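Local coordinates for protein pectate lyase (Bacillus subtilis, PDB 5AMV) that cleaves polygalacturonate by calcium-dependent beta-elimination, releasing oligosaccharides with unsaturated galacturonosyl groups at their non-reducing ends, at residues 78-88 / 106-117. Residues are numbered along the deposited sequence; the frame is centred on the assembly and turned at random. Where two conformers were deposited one is given.
Sequences YKDPEYDLDKY and QEEARARSQKNQ
Asp80 meets Ala109, Arg112 and Ser113 where an Asx turn, overlapping a type I beta turn from Asp80 to Tyr83, lies along helix 105-121 of this polysaccharide lyase family 1 parallel beta-helix protein. Asp80 N donates to Ser113 OG at 2.8 Å, while Ser113 OG in turn donates to Ala109 O. Followed outward, Asp80 CB sits 3.2 Å from Ser113 OG and also near Ala109 O. With CG anti to the backbone N (chi1 -175°), the Asp80 carboxylate is gripped side-on by Arg112: Arg112 NE donates to Asp80 OD1 at 2.8 Å and Arg112 NH2 to Asp80 OD2 at 3.0 Å. Both nitrogens approach from above the carboxylate plane, the two flat groups being turned 63° apart. OD2 also accepts Glu82 N from the opposite face, closing the Asx turn, and OD1 takes a water shared with Asn116 ND2. Shortening Asp80 to an alanine is likely to leave Arg112 NE and NH2 without their carboxylate, though the longer salt bridge to Glu82 could remain, and Glu82 N without its side-chain acceptor.

Further along, the bent Gln106 side chain spans two backbone groups, NE2 donating to Glu82 O and OE1 accepting from Asp84 N. Tyr88 OH donates to Glu107 OE1 at 2.7 Å, on the face opposite Arg110 NE; Arg110 also reaches Phe166 O through NH1. At the other end, Tyr78 OH bonds Asn65, Asn116 ND2 donates to Tyr78 O almost straight, and Gln117 CB lies 3.7 Å from the Tyr78 ring centroid, a CH-pi contact just 5° off the normal.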
loop_
_atom_site.group_PDB
_atom_site.type_symbol
_atom_site.label_atom_id
_atom_site.label_comp_id
_atom_site.label_asym_id
_atom_site.label_seq_id
_atom_site.Cartn_x
_atom_site.Cartn_y
_atom_site.Cartn_z
ATOM N N TYR A 78 -23.541 6.580 5.966
ATOM C CA TYR A 78 -22.509 6.795 6.962
ATOM C C TYR A 78 -22.522 8.201 7.537
ATOM O O TYR A 78 -21.971 8.410 8.623
ATOM C CB TYR A 78 -21.143 6.643 6.279
ATOM C CG TYR A 78 -20.855 5.292 5.729
ATOM C CD1 TYR A 78 -20.923 4.158 6.530
ATOM C CD2 TYR A 78 -20.412 5.147 4.420
ATOM C CE1 TYR A 78 -20.595 2.882 6.022
ATOM C CE2 TYR A 78 -20.074 3.874 3.906
ATOM C CZ TYR A 78 -20.158 2.764 4.701
ATOM O OH TYR A 78 -19.803 1.519 4.268
ATOM N N LYS A 79 -23.112 9.156 6.817
ATOM C CA LYS A 79 -22.970 10.582 7.178
ATOM C C LYS A 79 -23.599 10.859 8.530
ATOM O O LYS A 79 -24.735 10.456 8.813
ATOM C CB LYS A 79 -23.593 11.510 6.133
ATOM C CG LYS A 79 -23.159 12.960 6.354
ATOM C CD LYS A 79 -23.888 13.943 5.440
ATOM C CE LYS A 79 -25.389 14.159 5.810
ATOM N NZ LYS A 79 -25.694 14.912 7.122
ATOM N N ASP A 80 -22.834 11.532 9.387
ATOM C CA ASP A 80 -23.416 11.945 10.688
ATOM C C ASP A 80 -24.526 12.932 10.387
ATOM O O ASP A 80 -24.366 13.804 9.559
ATOM C CB ASP A 80 -22.340 12.616 11.552
ATOM C CG ASP A 80 -22.843 12.957 12.942
ATOM O OD1 ASP A 80 -22.804 12.041 13.792
ATOM O OD2 ASP A 80 -23.249 14.121 13.138
ATOM N N PRO A 81 -25.629 12.885 11.168
ATOM C CA PRO A 81 -26.711 13.856 10.918
ATOM C C PRO A 81 -26.290 15.326 10.907
ATOM O O PRO A 81 -26.947 16.167 10.243
ATOM C CB PRO A 81 -27.678 13.609 12.099
ATOM C CG PRO A 81 -27.486 12.161 12.382
ATOM C CD PRO A 81 -26.014 11.844 12.143
ATOM N N GLU A 82 -25.247 15.659 11.679
ATOM C CA GLU A 82 -24.817 17.049 11.772
ATOM C C GLU A 82 -23.755 17.462 10.753
ATOM O O GLU A 82 -23.430 18.631 10.644
ATOM C CB GLU A 82 -24.274 17.339 13.158
ATOM C CG GLU A 82 -25.367 17.354 14.255
ATOM C CD GLU A 82 -24.749 17.444 15.641
ATOM O OE1 GLU A 82 -24.112 18.487 16.000
ATOM O OE2 GLU A 82 -24.857 16.449 16.367
ATOM N N TYR A 83 -23.191 16.502 10.040
ATOM C CA TYR A 83 -22.124 16.852 9.104
ATOM C C TYR A 83 -22.685 17.336 7.774
ATOM O O TYR A 83 -23.653 16.768 7.263
ATOM C CB TYR A 83 -21.248 15.636 8.865
ATOM C CG TYR A 83 -20.216 15.841 7.764
ATOM C CD1 TYR A 83 -19.030 16.558 8.005
ATOM C CD2 TYR A 83 -20.428 15.295 6.513
ATOM C CE1 TYR A 83 -18.084 16.712 6.976
ATOM C CE2 TYR A 83 -19.495 15.410 5.494
ATOM C CZ TYR A 83 -18.331 16.118 5.732
ATOM O OH TYR A 83 -17.397 16.227 4.710
ATOM N N ASP A 84 -22.082 18.412 7.244
ATOM C CA ASP A 84 -22.414 18.906 5.920
ATOM C C ASP A 84 -21.152 19.493 5.332
ATOM O O ASP A 84 -20.480 20.348 5.950
ATOM C CB ASP A 84 -23.497 19.965 6.001
ATOM C CG ASP A 84 -23.859 20.536 4.637
ATOM O OD1 ASP A 84 -24.620 19.866 3.910
ATOM O OD2 ASP A 84 -23.395 21.659 4.327
ATOM N N LEU A 85 -20.778 18.974 4.164
ATOM C CA LEU A 85 -19.508 19.393 3.525
ATOM C C LEU A 85 -19.447 20.925 3.354
ATOM O O LEU A 85 -18.433 21.542 3.665
ATOM C CB LEU A 85 -19.255 18.670 2.196
ATOM C CG LEU A 85 -17.987 19.054 1.429
ATOM C CD1 LEU A 85 -16.681 18.879 2.285
ATOM C CD2 LEU A 85 -17.893 18.315 0.068
ATOM N N ASP A 86 -20.521 21.544 2.867
ATOM C CA ASP A 86 -20.511 22.996 2.715
ATOM C C ASP A 86 -20.271 23.706 4.046
ATOM O O ASP A 86 -19.453 24.622 4.095
ATOM C CB ASP A 86 -21.774 23.490 1.977
ATOM C CG ASP A 86 -21.696 23.228 0.459
ATOM O OD1 ASP A 86 -20.635 23.522 -0.145
ATOM O OD2 ASP A 86 -22.664 22.699 -0.137
ATOM N N LYS A 87 -20.908 23.256 5.130
ATOM C CA LYS A 87 -20.656 23.862 6.450
ATOM C C LYS A 87 -19.215 23.604 6.918
ATOM O O LYS A 87 -18.579 24.484 7.514
ATOM C CB LYS A 87 -21.663 23.383 7.497
ATOM C CG LYS A 87 -23.081 23.909 7.242
ATOM C CD LYS A 87 -24.032 23.365 8.298
ATOM C CE LYS A 87 -25.495 23.711 7.936
ATOM N NZ LYS A 87 -26.424 23.187 8.973
ATOM N N TYR A 88 -18.693 22.415 6.597
ATOM C CA TYR A 88 -17.334 22.068 7.009
ATOM C C TYR A 88 -16.362 22.994 6.279
ATOM O O TYR A 88 -15.439 23.562 6.886
ATOM C CB TYR A 88 -17.079 20.615 6.633
ATOM C CG TYR A 88 -15.724 20.106 7.060
ATOM C CD1 TYR A 88 -14.576 20.298 6.257
ATOM C CD2 TYR A 88 -15.591 19.432 8.273
ATOM C CE1 TYR A 88 -13.326 19.781 6.676
ATOM C CE2 TYR A 88 -14.361 18.921 8.678
ATOM C CZ TYR A 88 -13.236 19.112 7.876
ATOM O OH TYR A 88 -12.019 18.614 8.304
ATOM N N GLN A 106 -18.257 20.848 13.219
ATOM C CA GLN A 106 -18.179 20.224 11.901
ATOM C C GLN A 106 -17.112 19.149 11.806
ATOM O O GLN A 106 -17.352 18.070 11.216
ATOM C CB GLN A 106 -18.057 21.242 10.749
ATOM C CG GLN A 106 -19.403 21.873 10.334
ATOM C CD GLN A 106 -20.457 20.842 9.940
ATOM O OE1 GLN A 106 -20.170 19.904 9.189
ATOM N NE2 GLN A 106 -21.695 21.042 10.409
ATOM N N GLU A 107 -15.949 19.404 12.415
ATOM C CA GLU A 107 -14.908 18.390 12.437
ATOM C C GLU A 107 -15.318 17.195 13.287
ATOM O O GLU A 107 -15.043 16.044 12.893
ATOM C CB GLU A 107 -13.579 19.005 12.938
ATOM C CG GLU A 107 -12.498 17.926 13.148
ATOM C CD GLU A 107 -12.070 17.161 11.918
ATOM O OE1 GLU A 107 -12.430 17.546 10.772
ATOM O OE2 GLU A 107 -11.313 16.170 12.136
ATOM N N GLU A 108 -15.996 17.434 14.431
ATOM C CA GLU A 108 -16.495 16.315 15.211
ATOM C C GLU A 108 -17.467 15.481 14.406
ATOM O O GLU A 108 -17.466 14.264 14.510
ATOM C CB GLU A 108 -17.175 16.766 16.516
ATOM C CG GLU A 108 -16.146 17.397 17.476
ATOM C CD GLU A 108 -16.772 18.071 18.684
ATOM O OE1 GLU A 108 -18.003 18.233 18.749
ATOM O OE2 GLU A 108 -15.957 18.434 19.576
ATOM N N ALA A 109 -18.333 16.135 13.634
ATOM C CA ALA A 109 -19.352 15.372 12.896
ATOM C C ALA A 109 -18.698 14.616 11.735
ATOM O O ALA A 109 -19.099 13.498 11.415
ATOM C CB ALA A 109 -20.433 16.291 12.391
ATOM N N ARG A 110 -17.671 15.221 11.138
ATOM C CA ARG A 110 -16.896 14.518 10.086
ATOM C C ARG A 110 -16.218 13.273 10.671
ATOM O O ARG A 110 -16.198 12.178 10.044
ATOM C CB ARG A 110 -15.832 15.470 9.464
ATOM C CG ARG A 110 -15.152 14.835 8.171
ATOM C CD ARG A 110 -13.714 15.369 7.972
ATOM N NE ARG A 110 -12.901 15.055 9.161
ATOM C CZ ARG A 110 -12.414 13.850 9.483
ATOM N NH1 ARG A 110 -12.570 12.787 8.691
ATOM N NH2 ARG A 110 -11.743 13.719 10.635
ATOM N N ALA A 111 -15.600 13.421 11.836
ATOM C CA ALA A 111 -14.907 12.286 12.443
ATOM C C ALA A 111 -15.889 11.140 12.734
ATOM O O ALA A 111 -15.573 9.980 12.490
ATOM C CB ALA A 111 -14.165 12.721 13.730
ATOM N N ARG A 112 -17.069 11.480 13.257
ATOM C CA ARG A 112 -18.102 10.445 13.494
ATOM C C ARG A 112 -18.496 9.749 12.201
ATOM O O ARG A 112 -18.665 8.494 12.169
ATOM C CB ARG A 112 -19.334 11.028 14.224
ATOM C CG ARG A 112 -18.997 11.397 15.676
ATOM C CD ARG A 112 -20.270 11.794 16.477
ATOM N NE ARG A 112 -21.069 12.874 15.883
ATOM C CZ ARG A 112 -20.952 14.171 16.175
ATOM N NH1 ARG A 112 -20.043 14.587 17.057
ATOM N NH2 ARG A 112 -21.735 15.052 15.540
ATOM N N SER A 113 -18.662 10.547 11.140
ATOM C CA SER A 113 -19.001 10.003 9.841
ATOM C C SER A 113 -17.929 9.004 9.364
ATOM O O SER A 113 -18.247 7.885 8.922
ATOM C CB SER A 113 -19.109 11.146 8.817
ATOM O OG SER A 113 -20.074 12.093 9.302
ATOM N N GLN A 114 -16.678 9.434 9.458
ATOM C CA GLN A 114 -15.541 8.597 9.093
ATOM C C GLN A 114 -15.524 7.296 9.907
ATOM O O GLN A 114 -15.269 6.206 9.374
ATOM C CB GLN A 114 -14.258 9.411 9.295
ATOM C CG GLN A 114 -13.088 8.787 8.612
ATOM C CD GLN A 114 -11.880 9.640 8.680
ATOM O OE1 GLN A 114 -11.539 10.206 9.740
ATOM N NE2 GLN A 114 -11.206 9.767 7.529
ATOM N N LYS A 115 -15.817 7.402 11.206
ATOM C CA LYS A 115 -15.777 6.203 12.030
ATOM C C LYS A 115 -16.901 5.231 11.653
ATOM O O LYS A 115 -16.722 4.030 11.690
ATOM C CB LYS A 115 -15.780 6.583 13.512
ATOM C CG LYS A 115 -14.413 7.160 13.961
ATOM C CD LYS A 115 -14.529 7.839 15.323
ATOM C CE LYS A 115 -13.181 8.321 15.849
ATOM N NZ LYS A 115 -12.972 9.791 15.690
ATOM N N ASN A 116 -18.038 5.747 11.220
ATOM C CA ASN A 116 -19.127 4.860 10.755
ATOM C C ASN A 116 -18.663 4.031 9.535
ATOM O O ASN A 116 -18.920 2.845 9.436
ATOM C CB ASN A 116 -20.310 5.734 10.349
ATOM C CG ASN A 116 -20.974 6.416 11.542
ATOM O OD1 ASN A 116 -20.847 5.962 12.684
ATOM N ND2 ASN A 116 -21.732 7.465 11.272
ATOM N N GLN A 117 -17.984 4.691 8.600
ATOM C CA GLN A 117 -17.484 3.950 7.431
ATOM C C GLN A 117 -16.360 2.989 7.794
ATOM O O GLN A 117 -16.331 1.857 7.301
ATOM C CB GLN A 117 -17.040 4.878 6.303
ATOM C CG GLN A 117 -16.519 4.084 5.082
ATOM C CD GLN A 117 -16.258 4.953 3.844
ATOM O OE1 GLN A 117 -15.955 6.148 3.947
ATOM N NE2 GLN A 117 -16.409 4.345 2.672
HETATM O O HOH W 1 -22.962 9.356 13.340
HETATM O O HOH W 2 -21.426 18.036 15.427
#